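Local structure of sporulation-control protein spo0M (Bacillus subtilis, 5CL2) at residues D13-K18 and T30-G35; Q40-I45 and T110-Q115; I45-S50 and F71-S76; V104-V109 and I126-H131. The protein controls the expression of spo0A and is required for the cell to pass morphological stage 0 of sporulation. All coordinates share one frame; numbering follows the deposited sequence.

How the contacts relate
All four contacts lie in the arrestin-like N-terminal part of the chain, where a three-stranded sheet packs on a five-stranded one. Contact 1 belongs to the smaller sheet; contacts 2, 3 and 4 join neighbouring strands of the larger, in the order 60-79, 40-57, 106-114, 120-128. Contact 1 closes first along the chain; contact 3 falls within the span bridged by contact 2, and contact 4 alternates with contact 2. Contacts 2 and 3 share I45, their centres about 10 Å apart; the centre of contact 4 lies about 25 Å from that of contact 2. V31 and V33 pack on I45, and the sodium ion, bound by T14 of one sheet and D122 and D124 of the other, bridges them.

Contact 1 of 4, residues D13-K18 and T30-G35; sequences DTILEK and TVHVKG. With NA (sodium ion), chain C.
D13 pairs with H32 through two backbone hydrogen bonds, D13 N to H32 O and H32 N to D13 O, both 2.8 Å, which marks an antiparallel hydrogen-bonded pair. The carbonyl oxygen of D13 also lies at the imidazole edge, in the ring plane. T14 forms a non-hydrogen-bonded pair with V31: its OG1 stands 3.8 Å from V31 CG2 and unusually close to T110 OG1, probably as a hydrogen bond whose length is doubtful, while its carbonyl oxygen binds the sodium ion at 2.6 Å. I15 lies on the same side of the sheet as D13 and H32. With CG1 beside its own backbone N (chi1 -53°), its CD1 comes 3.6 Å from H32 CD2, approaching the ring obliquely. T30 CG2 lies over one ring face, and T30 closes a second hydrogen-bonded pair, I15 N to T30 O being 2.9 Å. Cut back to an alanine, H32 would probably keep its backbone pairing but leave I15 CD1 and T30 CG2 without the ring they touch. Strand 11-16 is outermost in its sheet; strand 84-92 flanks 26-34 on its other side, and D122 and D124 of strand 120-128 complete the protein ligands of the sodium.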
loop_
_atom_site.group_PDB
_atom_site.type_symbol
_atom_site.label_atom_id
_atom_site.label_comp_id
_atom_site.label_asym_id
_atom_site.label_seq_id
_atom_site.Cartn_x
_atom_site.Cartn_y
_atom_site.Cartn_z
ATOM N N ASP A 13 -3.363 31.567 2.965
ATOM C CA ASP A 13 -3.300 31.499 1.518
ATOM C C ASP A 13 -2.091 30.654 1.103
ATOM O O ASP A 13 -0.969 31.051 1.358
ATOM C CB ASP A 13 -3.202 32.927 0.950
ATOM C CG ASP A 13 -3.326 32.983 -0.563
ATOM O OD1 ASP A 13 -3.852 32.023 -1.171
ATOM O OD2 ASP A 13 -2.909 34.009 -1.146
ATOM N N THR A 14 -2.305 29.525 0.426
ATOM C CA THR A 14 -1.189 28.676 0.005
ATOM C C THR A 14 -0.909 28.927 -1.467
ATOM O O THR A 14 -1.830 29.004 -2.272
ATOM C CB THR A 14 -1.472 27.175 0.232
ATOM O OG1 THR A 14 -1.588 26.902 1.629
ATOM C CG2 THR A 14 -0.349 26.318 -0.334
ATOM N N ILE A 15 0.360 29.058 -1.827
ATOM C CA ILE A 15 0.722 29.322 -3.213
ATOM C C ILE A 15 1.814 28.346 -3.626
ATOM O O ILE A 15 2.904 28.333 -3.047
ATOM C CB ILE A 15 1.197 30.812 -3.403
ATOM C CG1 ILE A 15 0.154 31.788 -2.856
ATOM C CG2 ILE A 15 1.518 31.124 -4.867
ATOM C CD1 ILE A 15 0.658 33.228 -2.721
ATOM N N LEU A 16 1.487 27.476 -4.576
ATOM C CA LEU A 16 2.439 26.542 -5.156
ATOM C C LEU A 16 3.238 27.225 -6.247
ATOM O O LEU A 16 2.753 28.176 -6.840
ATOM C CB LEU A 16 1.709 25.325 -5.721
ATOM C CG LEU A 16 0.611 24.795 -4.801
ATOM C CD1 LEU A 16 -0.274 23.832 -5.573
ATOM C CD2 LEU A 16 1.185 24.155 -3.533
ATOM N N GLU A 17 4.439 26.743 -6.550
ATOM C CA GLU A 17 5.199 27.392 -7.610
ATOM C C GLU A 17 4.670 26.988 -8.981
ATOM O O GLU A 17 4.689 27.806 -9.905
ATOM C CB GLU A 17 6.689 27.046 -7.522
ATOM C CG GLU A 17 7.419 27.584 -6.317
ATOM C CD GLU A 17 8.865 27.094 -6.273
ATOM O OE1 GLU A 17 9.293 26.414 -7.243
ATOM O OE2 GLU A 17 9.586 27.431 -5.300
ATOM N N LYS A 18 4.145 25.763 -9.097
ATOM C CA LYS A 18 3.485 25.296 -10.324
ATOM C C LYS A 18 2.085 24.768 -10.021
ATOM O O LYS A 18 1.782 24.405 -8.884
ATOM C CB LYS A 18 4.282 24.179 -10.999
ATOM C CG LYS A 18 5.787 24.327 -10.991
ATOM C CD LYS A 18 6.400 23.411 -12.034
ATOM C CE LYS A 18 6.983 22.164 -11.370
ATOM N NZ LYS A 18 8.099 21.518 -12.120
ATOM N N THR A 30 4.597 27.928 -0.687
ATOM C CA THR A 30 4.635 28.686 0.538
ATOM C C THR A 30 3.239 28.790 1.099
ATOM O O THR A 30 2.302 29.046 0.365
ATOM C CB THR A 30 5.224 30.093 0.295
ATOM O OG1 THR A 30 6.579 29.964 -0.151
ATOM C CG2 THR A 30 5.178 30.940 1.559
ATOM N N VAL A 31 3.100 28.562 2.397
ATOM C CA VAL A 31 1.867 28.903 3.099
ATOM C C VAL A 31 1.984 30.339 3.682
ATOM O O VAL A 31 2.843 30.600 4.514
ATOM C CB VAL A 31 1.581 27.916 4.244
ATOM C CG1 VAL A 31 0.262 28.251 4.928
ATOM C CG2 VAL A 31 1.576 26.458 3.728
ATOM N N HIS A 32 1.136 31.262 3.239
ATOM C CA HIS A 32 1.082 32.614 3.813
ATOM C C HIS A 32 -0.031 32.739 4.840
ATOM O O HIS A 32 -1.171 32.353 4.583
ATOM C CB HIS A 32 0.894 33.654 2.722
ATOM C CG HIS A 32 1.983 33.633 1.697
ATOM N ND1 HIS A 32 3.153 34.339 1.841
ATOM C CD2 HIS A 32 2.080 32.964 0.525
ATOM C CE1 HIS A 32 3.925 34.121 0.789
ATOM N NE2 HIS A 32 3.293 33.286 -0.024
ATOM N N VAL A 33 0.308 33.256 6.015
ATOM C CA VAL A 33 -0.678 33.422 7.070
ATOM C C VAL A 33 -0.715 34.911 7.485
ATOM O O VAL A 33 0.328 35.566 7.571
ATOM C CB VAL A 33 -0.354 32.519 8.269
ATOM C CG1 VAL A 33 -1.518 32.466 9.216
ATOM C CG2 VAL A 33 -0.052 31.111 7.793
ATOM N N LYS A 34 -1.911 35.458 7.682
ATOM C CA LYS A 34 -2.057 36.845 8.118
ATOM C C LYS A 34 -2.959 36.900 9.346
ATOM O O LYS A 34 -4.055 36.348 9.337
ATOM C CB LYS A 34 -2.607 37.733 6.992
ATOM C CG LYS A 34 -2.732 39.251 7.367
ATOM C CD LYS A 34 -3.082 40.116 6.129
ATOM C CE LYS A 34 -2.859 41.626 6.369
ATOM N NZ LYS A 34 -1.571 41.975 7.032
ATOM N N GLY A 35 -2.494 37.526 10.424
ATOM C CA GLY A 35 -3.286 37.500 11.640
ATOM C C GLY A 35 -4.542 38.323 11.457
ATOM O O GLY A 35 -4.598 39.212 10.605
HETATM NA NA NA C . -4.355 28.711 -2.559
HETATM O O HOH W 1 -6.270 28.692 -3.101
#

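Contact 2 of 4, residues Q40-I45 and T110-Q115; sequences QDIRYI and TDLDIQ
R43 reaches across to D113 along its whole length. CB lies 3.8 Å from the carbonyl oxygen of D113, the oxygen that also accepts the backbone N-H of R43. CG and CD pass beside Q115 CB, CG at 3.8 Å. A bend at chi3 (-47°) then turns the guanidinium back onto the carboxylate: NE meets OD1 of D113 at 2.8 Å, and NH2 meets OD2 at the same distance, a side-on salt bridge with one nitrogen to each oxygen. Both acceptors lie near the guanidinium plane, yet the nitrogens come from above the carboxylate plane, the two planes being 45° apart. D119 brings a second carboxylate close to D113, a repulsion that R43 probably offsets in part.

This is an antiparallel pairing inside the five-stranded sheet of the arrestin-like fold, and the two sides of the strands differ sharply. On the polar side, D113 CB sits over one face of the Y44 ring, 3.6 Å from its centroid, a CH-pi contact; beyond it Y44 OH donates to D111 OD2 at 3.1 Å, on the syn side but tilted out of the carboxylate plane. On the other side, I42 CG1 packs against I114 CG1 at 4.0 Å, the two side chains crossing obliquely, and I45 CD1 meets L112 CD1 at 3.8 Å. There V33 of strand 26-34, in the facing sheet, packs against both I45 and L112.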
loop_
_atom_site.group_PDB
_atom_site.type_symbol
_atom_site.label_atom_id
_atom_site.label_comp_id
_atom_site.label_asym_id
_atom_site.label_seq_id
_atom_site.Cartn_x
_atom_site.Cartn_y
_atom_site.Cartn_z
ATOM N N GLN A 40 -4.056 35.295 17.823
ATOM C CA GLN A 40 -4.507 33.920 18.013
ATOM C C GLN A 40 -3.378 32.926 18.129
ATOM O O GLN A 40 -2.260 33.160 17.652
ATOM C CB GLN A 40 -5.468 33.508 16.903
ATOM C CG GLN A 40 -6.660 34.430 16.737
ATOM C CD GLN A 40 -7.656 33.915 15.725
ATOM O OE1 GLN A 40 -7.395 33.956 14.527
ATOM N NE2 GLN A 40 -8.805 33.431 16.197
ATOM N N ASP A 41 -3.696 31.818 18.791
ATOM C CA ASP A 41 -2.767 30.718 18.990
ATOM C C ASP A 41 -3.042 29.659 17.950
ATOM O O ASP A 41 -4.110 29.054 17.944
ATOM C CB ASP A 41 -2.908 30.126 20.387
ATOM C CG ASP A 41 -2.371 31.044 21.471
ATOM O OD1 ASP A 41 -1.375 31.777 21.231
ATOM O OD2 ASP A 41 -2.965 31.031 22.568
ATOM N N ILE A 42 -2.074 29.458 17.067
ATOM C CA ILE A 42 -2.163 28.469 16.018
ATOM C C ILE A 42 -1.474 27.153 16.423
ATOM O O ILE A 42 -0.291 27.143 16.748
ATOM C CB ILE A 42 -1.572 29.037 14.728
ATOM C CG1 ILE A 42 -2.559 30.088 14.179
ATOM C CG2 ILE A 42 -1.288 27.881 13.719
ATOM C CD1 ILE A 42 -1.958 31.155 13.295
ATOM N N ARG A 43 -2.215 26.048 16.405
ATOM C CA ARG A 43 -1.658 24.755 16.850
ATOM C C ARG A 43 -0.723 24.141 15.806
ATOM O O ARG A 43 0.356 23.673 16.144
ATOM C CB ARG A 43 -2.797 23.803 17.216
ATOM C CG ARG A 43 -3.590 24.344 18.420
ATOM C CD ARG A 43 -4.481 23.329 19.093
ATOM N NE ARG A 43 -5.265 22.568 18.124
ATOM C CZ ARG A 43 -5.791 21.372 18.368
ATOM N NH1 ARG A 43 -5.618 20.806 19.558
ATOM N NH2 ARG A 43 -6.503 20.753 17.428
ATOM N N TYR A 44 -1.065 24.253 14.530
ATOM C CA TYR A 44 -0.222 23.693 13.490
ATOM C C TYR A 44 -0.760 24.094 12.129
ATOM O O TYR A 44 -1.912 24.482 12.011
ATOM C CB TYR A 44 -0.172 22.130 13.592
ATOM C CG TYR A 44 -1.523 21.474 13.364
ATOM C CD1 TYR A 44 -2.009 21.275 12.071
ATOM C CD2 TYR A 44 -2.321 21.055 14.436
ATOM C CE1 TYR A 44 -3.246 20.690 11.844
ATOM C CE2 TYR A 44 -3.581 20.456 14.212
ATOM C CZ TYR A 44 -4.026 20.281 12.907
ATOM O OH TYR A 44 -5.264 19.713 12.626
ATOM N N ILE A 45 0.075 23.948 11.102
ATOM C CA ILE A 45 -0.373 24.025 9.722
ATOM C C ILE A 45 0.019 22.724 8.997
ATOM O O ILE A 45 1.221 22.400 8.879
ATOM C CB ILE A 45 0.236 25.229 8.979
ATOM C CG1 ILE A 45 -0.056 26.543 9.720
ATOM C CG2 ILE A 45 -0.258 25.284 7.521
ATOM C CD1 ILE A 45 0.629 27.725 9.082
ATOM N N THR A 110 -4.871 22.974 2.549
ATOM C CA THR A 110 -4.191 23.548 3.689
ATOM C C THR A 110 -5.157 23.562 4.854
ATOM O O THR A 110 -6.285 24.031 4.731
ATOM C CB THR A 110 -3.691 24.969 3.389
ATOM O OG1 THR A 110 -2.802 24.932 2.264
ATOM C CG2 THR A 110 -2.951 25.561 4.605
ATOM N N ASP A 111 -4.711 22.997 5.966
ATOM C CA ASP A 111 -5.444 22.991 7.224
ATOM C C ASP A 111 -4.666 23.807 8.271
ATOM O O ASP A 111 -3.615 23.381 8.743
ATOM C CB ASP A 111 -5.659 21.527 7.668
ATOM C CG ASP A 111 -6.276 21.393 9.052
ATOM O OD1 ASP A 111 -7.047 22.290 9.489
ATOM O OD2 ASP A 111 -6.019 20.347 9.690
ATOM N N LEU A 112 -5.176 24.979 8.632
ATOM C CA LEU A 112 -4.556 25.771 9.703
ATOM C C LEU A 112 -5.443 25.670 10.940
ATOM O O LEU A 112 -6.554 26.185 10.959
ATOM C CB LEU A 112 -4.356 27.237 9.274
ATOM C CG LEU A 112 -3.862 28.255 10.300
ATOM C CD1 LEU A 112 -2.838 29.215 9.702
ATOM C CD2 LEU A 112 -5.009 29.036 10.822
ATOM N N ASP A 113 -4.954 24.976 11.957
ATOM C CA ASP A 113 -5.762 24.683 13.125
ATOM C C ASP A 113 -5.509 25.764 14.166
ATOM O O ASP A 113 -4.371 26.036 14.522
ATOM C CB ASP A 113 -5.446 23.278 13.657
ATOM C CG ASP A 113 -6.308 22.879 14.842
ATOM O OD1 ASP A 113 -6.414 23.657 15.813
ATOM O OD2 ASP A 113 -6.883 21.772 14.806
ATOM N N ILE A 114 -6.584 26.395 14.619
ATOM C CA ILE A 114 -6.486 27.488 15.576
ATOM C C ILE A 114 -7.111 27.010 16.860
ATOM O O ILE A 114 -8.193 26.411 16.844
ATOM C CB ILE A 114 -7.207 28.766 15.093
ATOM C CG1 ILE A 114 -6.517 29.340 13.859
ATOM C CG2 ILE A 114 -7.249 29.828 16.196
ATOM C CD1 ILE A 114 -7.273 30.505 13.227
ATOM N N GLN A 115 -6.436 27.236 17.978
ATOM C CA GLN A 115 -7.021 26.767 19.215
ATOM C C GLN A 115 -8.133 27.710 19.670
ATOM O O GLN A 115 -7.909 28.875 19.954
ATOM C CB GLN A 115 -5.954 26.638 20.299
ATOM C CG GLN A 115 -6.523 26.142 21.598
ATOM C CD GLN A 115 -5.471 25.948 22.642
ATOM O OE1 GLN A 115 -4.662 26.833 22.889
ATOM N NE2 GLN A 115 -5.472 24.778 23.274
#

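Contact 3 of 4, residues I45-S50 and F71-S76; sequences IDLQLS and FRVTGS
L47 and F71 lie side by side on the buried side of this contact, pointing the same way. The packing is tight here: L47 CB comes 3.6 Å from F71 CE1, obliquely to the ring, while L47 CG touches V73 CG2 at the same distance. The two backbones form a hydrogen-bonded pair, L47 N to F71 O being 3.1 Å. I45 extends the apolar run: its CD1 rests 3.7 Å from T74 CG2, the methyl that chi1 of T74 (-167°) sets between its own backbone N and carbonyl carbon. F87 and F89 of strand 84-92 pack against this same side, F87 on I45, V73 and T74, and F89 on L47.

The opposite side is looser, polar and more open to solvent. D46 and the exposed R72 form a non-hydrogen-bonded pair whose side chains join in a side-on salt bridge: R72 NE to D46 OD1 at 2.8 Å and NH2 to OD2 at 2.9 Å. Both oxygens are met on their syn sides, and the planes are 23° apart, so the groups are roughly coplanar, with N-H...O angles close to 170°. R72 also makes a cation-pi contact with Y44.

Between I45 and D46 the register slips by one. V73 and T74 both face I45, whose carbonyl oxygen is approached by the two successive backbone nitrogens, T74 N at 3.1 Å. That is a classic beta bulge, set in the hairpin of strands 40-57 and 60-79.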
loop_
_atom_site.group_PDB
_atom_site.type_symbol
_atom_site.label_atom_id
_atom_site.label_comp_id
_atom_site.label_asym_id
_atom_site.label_seq_id
_atom_site.Cartn_x
_atom_site.Cartn_y
_atom_site.Cartn_z
ATOM N N ILE A 45 0.075 23.948 11.102
ATOM C CA ILE A 45 -0.373 24.025 9.722
ATOM C C ILE A 45 0.019 22.724 8.997
ATOM O O ILE A 45 1.221 22.400 8.879
ATOM C CB ILE A 45 0.236 25.229 8.979
ATOM C CG1 ILE A 45 -0.056 26.543 9.720
ATOM C CG2 ILE A 45 -0.258 25.284 7.521
ATOM C CD1 ILE A 45 0.629 27.725 9.082
ATOM N N ASP A 46 -1.006 22.006 8.526
ATOM C CA ASP A 46 -0.867 20.757 7.761
ATOM C C ASP A 46 -1.256 21.004 6.315
ATOM O O ASP A 46 -2.095 21.872 6.020
ATOM C CB ASP A 46 -1.756 19.624 8.325
ATOM C CG ASP A 46 -1.179 18.978 9.595
ATOM O OD1 ASP A 46 -0.011 19.250 9.951
ATOM O OD2 ASP A 46 -1.928 18.243 10.282
ATOM N N LEU A 47 -0.612 20.253 5.427
ATOM C CA LEU A 47 -0.978 20.167 4.018
ATOM C C LEU A 47 -1.471 18.750 3.747
ATOM O O LEU A 47 -0.922 17.787 4.295
ATOM C CB LEU A 47 0.221 20.438 3.112
ATOM C CG LEU A 47 0.570 21.894 2.815
ATOM C CD1 LEU A 47 1.266 22.000 1.474
ATOM C CD2 LEU A 47 -0.628 22.827 2.947
ATOM N N GLN A 48 -2.484 18.622 2.896
ATOM C CA GLN A 48 -2.991 17.310 2.497
ATOM C C GLN A 48 -3.165 17.246 1.005
ATOM O O GLN A 48 -3.771 18.135 0.407
ATOM C CB GLN A 48 -4.337 16.982 3.134
ATOM C CG GLN A 48 -4.493 17.410 4.558
ATOM C CD GLN A 48 -5.130 16.314 5.390
ATOM O OE1 GLN A 48 -6.053 15.624 4.933
ATOM N NE2 GLN A 48 -4.626 16.132 6.618
ATOM N N LEU A 49 -2.689 16.149 0.422
ATOM C CA LEU A 49 -2.926 15.850 -0.986
ATOM C C LEU A 49 -4.091 14.864 -1.010
ATOM O O LEU A 49 -4.074 13.859 -0.315
ATOM C CB LEU A 49 -1.669 15.276 -1.646
ATOM C CG LEU A 49 -1.629 15.164 -3.174
ATOM C CD1 LEU A 49 -1.407 16.528 -3.848
ATOM C CD2 LEU A 49 -0.574 14.163 -3.609
ATOM N N SER A 50 -5.138 15.185 -1.757
ATOM C CA SER A 50 -6.304 14.323 -1.742
ATOM C C SER A 50 -6.989 14.202 -3.085
ATOM O O SER A 50 -6.771 14.987 -4.012
ATOM C CB SER A 50 -7.327 14.806 -0.732
ATOM O OG SER A 50 -7.804 16.066 -1.131
ATOM N N PHE A 71 1.323 15.848 5.659
ATOM C CA PHE A 71 2.477 16.198 6.486
ATOM C C PHE A 71 2.298 17.565 7.171
ATOM O O PHE A 71 1.474 18.380 6.749
ATOM C CB PHE A 71 3.764 16.195 5.650
ATOM C CG PHE A 71 3.923 17.400 4.786
ATOM C CD1 PHE A 71 3.218 17.511 3.603
ATOM C CD2 PHE A 71 4.772 18.433 5.163
ATOM C CE1 PHE A 71 3.361 18.638 2.800
ATOM C CE2 PHE A 71 4.926 19.557 4.370
ATOM C CZ PHE A 71 4.212 19.668 3.189
ATOM N N ARG A 72 3.090 17.824 8.210
ATOM C CA ARG A 72 2.951 19.074 8.980
ATOM C C ARG A 72 3.869 20.184 8.477
ATOM O O ARG A 72 5.084 20.042 8.485
ATOM C CB ARG A 72 3.212 18.807 10.462
ATOM C CG ARG A 72 3.176 20.050 11.360
ATOM C CD ARG A 72 2.536 19.702 12.692
ATOM N NE ARG A 72 1.194 19.180 12.449
ATOM C CZ ARG A 72 0.371 18.716 13.378
ATOM N NH1 ARG A 72 0.747 18.648 14.645
ATOM N NH2 ARG A 72 -0.829 18.293 13.019
ATOM N N VAL A 73 3.289 21.291 8.029
ATOM C CA VAL A 73 4.119 22.399 7.554
ATOM C C VAL A 73 4.767 23.082 8.759
ATOM O O VAL A 73 5.967 23.359 8.761
ATOM C CB VAL A 73 3.321 23.410 6.720
ATOM C CG1 VAL A 73 4.166 24.645 6.425
ATOM C CG2 VAL A 73 2.830 22.765 5.429
ATOM N N THR A 74 3.991 23.338 9.797
ATOM C CA THR A 74 4.620 23.945 10.956
ATOM C C THR A 74 3.839 23.619 12.205
ATOM O O THR A 74 2.670 23.258 12.128
ATOM C CB THR A 74 4.792 25.524 10.799
ATOM O OG1 THR A 74 5.677 26.020 11.811
ATOM C CG2 THR A 74 3.488 26.272 10.932
ATOM N N GLY A 75 4.496 23.766 13.349
ATOM C CA GLY A 75 3.878 23.531 14.630
ATOM C C GLY A 75 3.352 24.839 15.196
ATOM O O GLY A 75 3.265 25.849 14.501
ATOM N N SER A 76 2.992 24.790 16.472
ATOM C CA SER A 76 2.343 25.865 17.180
ATOM C C SER A 76 3.126 27.203 17.230
ATOM O O SER A 76 4.359 27.217 17.308
ATOM C CB SER A 76 2.017 25.368 18.589
ATOM O OG SER A 76 3.199 25.226 19.350
#

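Contact 4 of 4, residues V104-V109 and I126-H131; sequences VEVAVV and IFVEAH
V106 lays its CG1 methyl against I126, 3.6 Å from CG1 of the isoleucine and 3.8 Å from its CD1, the two side chains crossing at a slant. Its other methyl, CG2, meets V128 CG2 at 3.9 Å, so V106 is wedged between two residues of the partner strand. The torsion of I126 explains the first overlap: chi1 of 61° puts CG1 between the backbone N and the carbonyl carbon, which swings that branch to V106 and leaves CG2 to reach V108 CG2 at 4.0 Å. The segments belong to the antiparallel hairpin of strands 106-114 and 120-128 in the five-stranded sheet, but their short axes diverge, lying 139° apart in direction with a closest approach of 6.2 Å. One backbone hydrogen bond joins them, I126 N to V106 O at 2.9 Å and 169° at the hydrogen. Without the longer branches of I126, as with an alanine here, V106 CG1 and V108 CG2 are likely to lose their cross-strand partner and a gap to open in this buried cluster. L49 of strand 40-57 touches V106, V108 and I126, while L16 of strand 11-16 meets I126 CG2 from the facing sheet. Further along, H131 N-caps helix 132-143.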
loop_
_atom_site.group_PDB
_atom_site.type_symbol
_atom_site.label_atom_id
_atom_site.label_comp_id
_atom_site.label_asym_id
_atom_site.label_seq_id
_atom_site.Cartn_x
_atom_site.Cartn_y
_atom_site.Cartn_z
ATOM N N VAL A 104 -11.210 12.733 -12.573
ATOM C CA VAL A 104 -10.312 12.757 -11.426
ATOM C C VAL A 104 -9.819 14.157 -11.031
ATOM O O VAL A 104 -9.253 14.890 -11.848
ATOM C CB VAL A 104 -9.090 11.879 -11.674
ATOM C CG1 VAL A 104 -8.138 11.949 -10.490
ATOM C CG2 VAL A 104 -9.526 10.434 -11.956
ATOM N N GLU A 105 -10.039 14.528 -9.776
ATOM C CA GLU A 105 -9.409 15.752 -9.276
ATOM C C GLU A 105 -8.421 15.460 -8.142
ATOM O O GLU A 105 -8.671 14.619 -7.271
ATOM C CB GLU A 105 -10.469 16.779 -8.814
ATOM C CG GLU A 105 -11.132 16.469 -7.461
ATOM C CD GLU A 105 -11.914 17.659 -6.862
ATOM O OE1 GLU A 105 -11.330 18.767 -6.746
ATOM O OE2 GLU A 105 -13.097 17.485 -6.485
ATOM N N VAL A 106 -7.288 16.153 -8.186
ATOM C CA VAL A 106 -6.290 16.098 -7.124
ATOM C C VAL A 106 -6.125 17.500 -6.551
ATOM O O VAL A 106 -5.877 18.465 -7.280
ATOM C CB VAL A 106 -4.932 15.609 -7.620
ATOM C CG1 VAL A 106 -3.910 15.710 -6.500
ATOM C CG2 VAL A 106 -5.033 14.185 -8.129
ATOM N N ALA A 107 -6.279 17.613 -5.242
ATOM C CA ALA A 107 -6.206 18.894 -4.591
ATOM C C ALA A 107 -5.177 18.893 -3.460
ATOM O O ALA A 107 -5.028 17.900 -2.759
ATOM C CB ALA A 107 -7.588 19.288 -4.069
ATOM N N VAL A 108 -4.478 20.015 -3.310
ATOM C CA VAL A 108 -3.672 20.324 -2.125
ATOM C C VAL A 108 -4.512 21.156 -1.151
ATOM O O VAL A 108 -5.002 22.226 -1.483
ATOM C CB VAL A 108 -2.385 21.080 -2.489
ATOM C CG1 VAL A 108 -1.674 21.545 -1.243
ATOM C CG2 VAL A 108 -1.478 20.191 -3.365
ATOM N N VAL A 109 -4.740 20.613 0.032
ATOM C CA VAL A 109 -5.582 21.244 1.028
ATOM C C VAL A 109 -4.741 21.699 2.202
ATOM O O VAL A 109 -3.982 20.920 2.764
ATOM C CB VAL A 109 -6.667 20.279 1.522
ATOM C CG1 VAL A 109 -7.453 20.875 2.669
ATOM C CG2 VAL A 109 -7.581 19.862 0.368
ATOM N N ILE A 126 -4.347 20.749 -8.216
ATOM C CA ILE A 126 -3.207 20.536 -9.095
ATOM C C ILE A 126 -3.535 19.577 -10.230
ATOM O O ILE A 126 -4.385 18.685 -10.111
ATOM C CB ILE A 126 -1.981 20.025 -8.324
ATOM C CG1 ILE A 126 -2.253 18.687 -7.661
ATOM C CG2 ILE A 126 -1.597 21.004 -7.252
ATOM C CD1 ILE A 126 -0.976 17.967 -7.252
ATOM N N PHE A 127 -2.924 19.825 -11.377
ATOM C CA PHE A 127 -3.105 18.918 -12.483
ATOM C C PHE A 127 -1.949 17.939 -12.386
ATOM O O PHE A 127 -0.788 18.352 -12.292
ATOM C CB PHE A 127 -3.139 19.662 -13.821
ATOM C CG PHE A 127 -4.264 20.669 -13.921
ATOM C CD1 PHE A 127 -5.557 20.265 -14.217
ATOM C CD2 PHE A 127 -4.025 22.023 -13.719
ATOM C CE1 PHE A 127 -6.587 21.183 -14.298
ATOM C CE2 PHE A 127 -5.054 22.950 -13.804
ATOM C CZ PHE A 127 -6.335 22.530 -14.098
ATOM N N VAL A 128 -2.272 16.646 -12.371
ATOM C CA VAL A 128 -1.255 15.600 -12.303
ATOM C C VAL A 128 -1.127 14.914 -13.646
ATOM O O VAL A 128 -2.036 14.208 -14.081
ATOM C CB VAL A 128 -1.584 14.558 -11.244
ATOM C CG1 VAL A 128 -0.543 13.455 -11.269
ATOM C CG2 VAL A 128 -1.681 15.218 -9.868
ATOM N N GLU A 129 0.004 15.126 -14.306
ATOM C CA GLU A 129 0.204 14.592 -15.647
ATOM C C GLU A 129 0.609 13.134 -15.671
ATOM O O GLU A 129 1.183 12.633 -14.712
ATOM C CB GLU A 129 1.255 15.406 -16.388
ATOM C CG GLU A 129 0.840 16.829 -16.670
ATOM C CD GLU A 129 1.913 17.565 -17.421
ATOM O OE1 GLU A 129 3.044 17.669 -16.888
ATOM O OE2 GLU A 129 1.629 18.029 -18.544
ATOM N N ALA A 130 0.304 12.458 -16.775
ATOM C CA ALA A 130 0.801 11.107 -16.956
ATOM C C ALA A 130 2.319 11.094 -16.978
ATOM O O ALA A 130 2.955 11.833 -17.719
ATOM C CB ALA A 130 0.250 10.490 -18.239
ATOM N N HIS A 131 2.886 10.242 -16.147
ATOM C CA HIS A 131 4.306 9.984 -16.162
ATOM C C HIS A 131 4.640 9.410 -17.539
ATOM O O HIS A 131 3.848 8.652 -18.104
ATOM C CB HIS A 131 4.644 9.024 -15.017
ATOM C CG HIS A 131 6.079 8.620 -14.932
ATOM N ND1 HIS A 131 6.649 7.718 -15.809
ATOM C CD2 HIS A 131 7.044 8.928 -14.036
ATOM C CE1 HIS A 131 7.910 7.520 -15.476
ATOM N NE2 HIS A 131 8.176 8.245 -14.401
#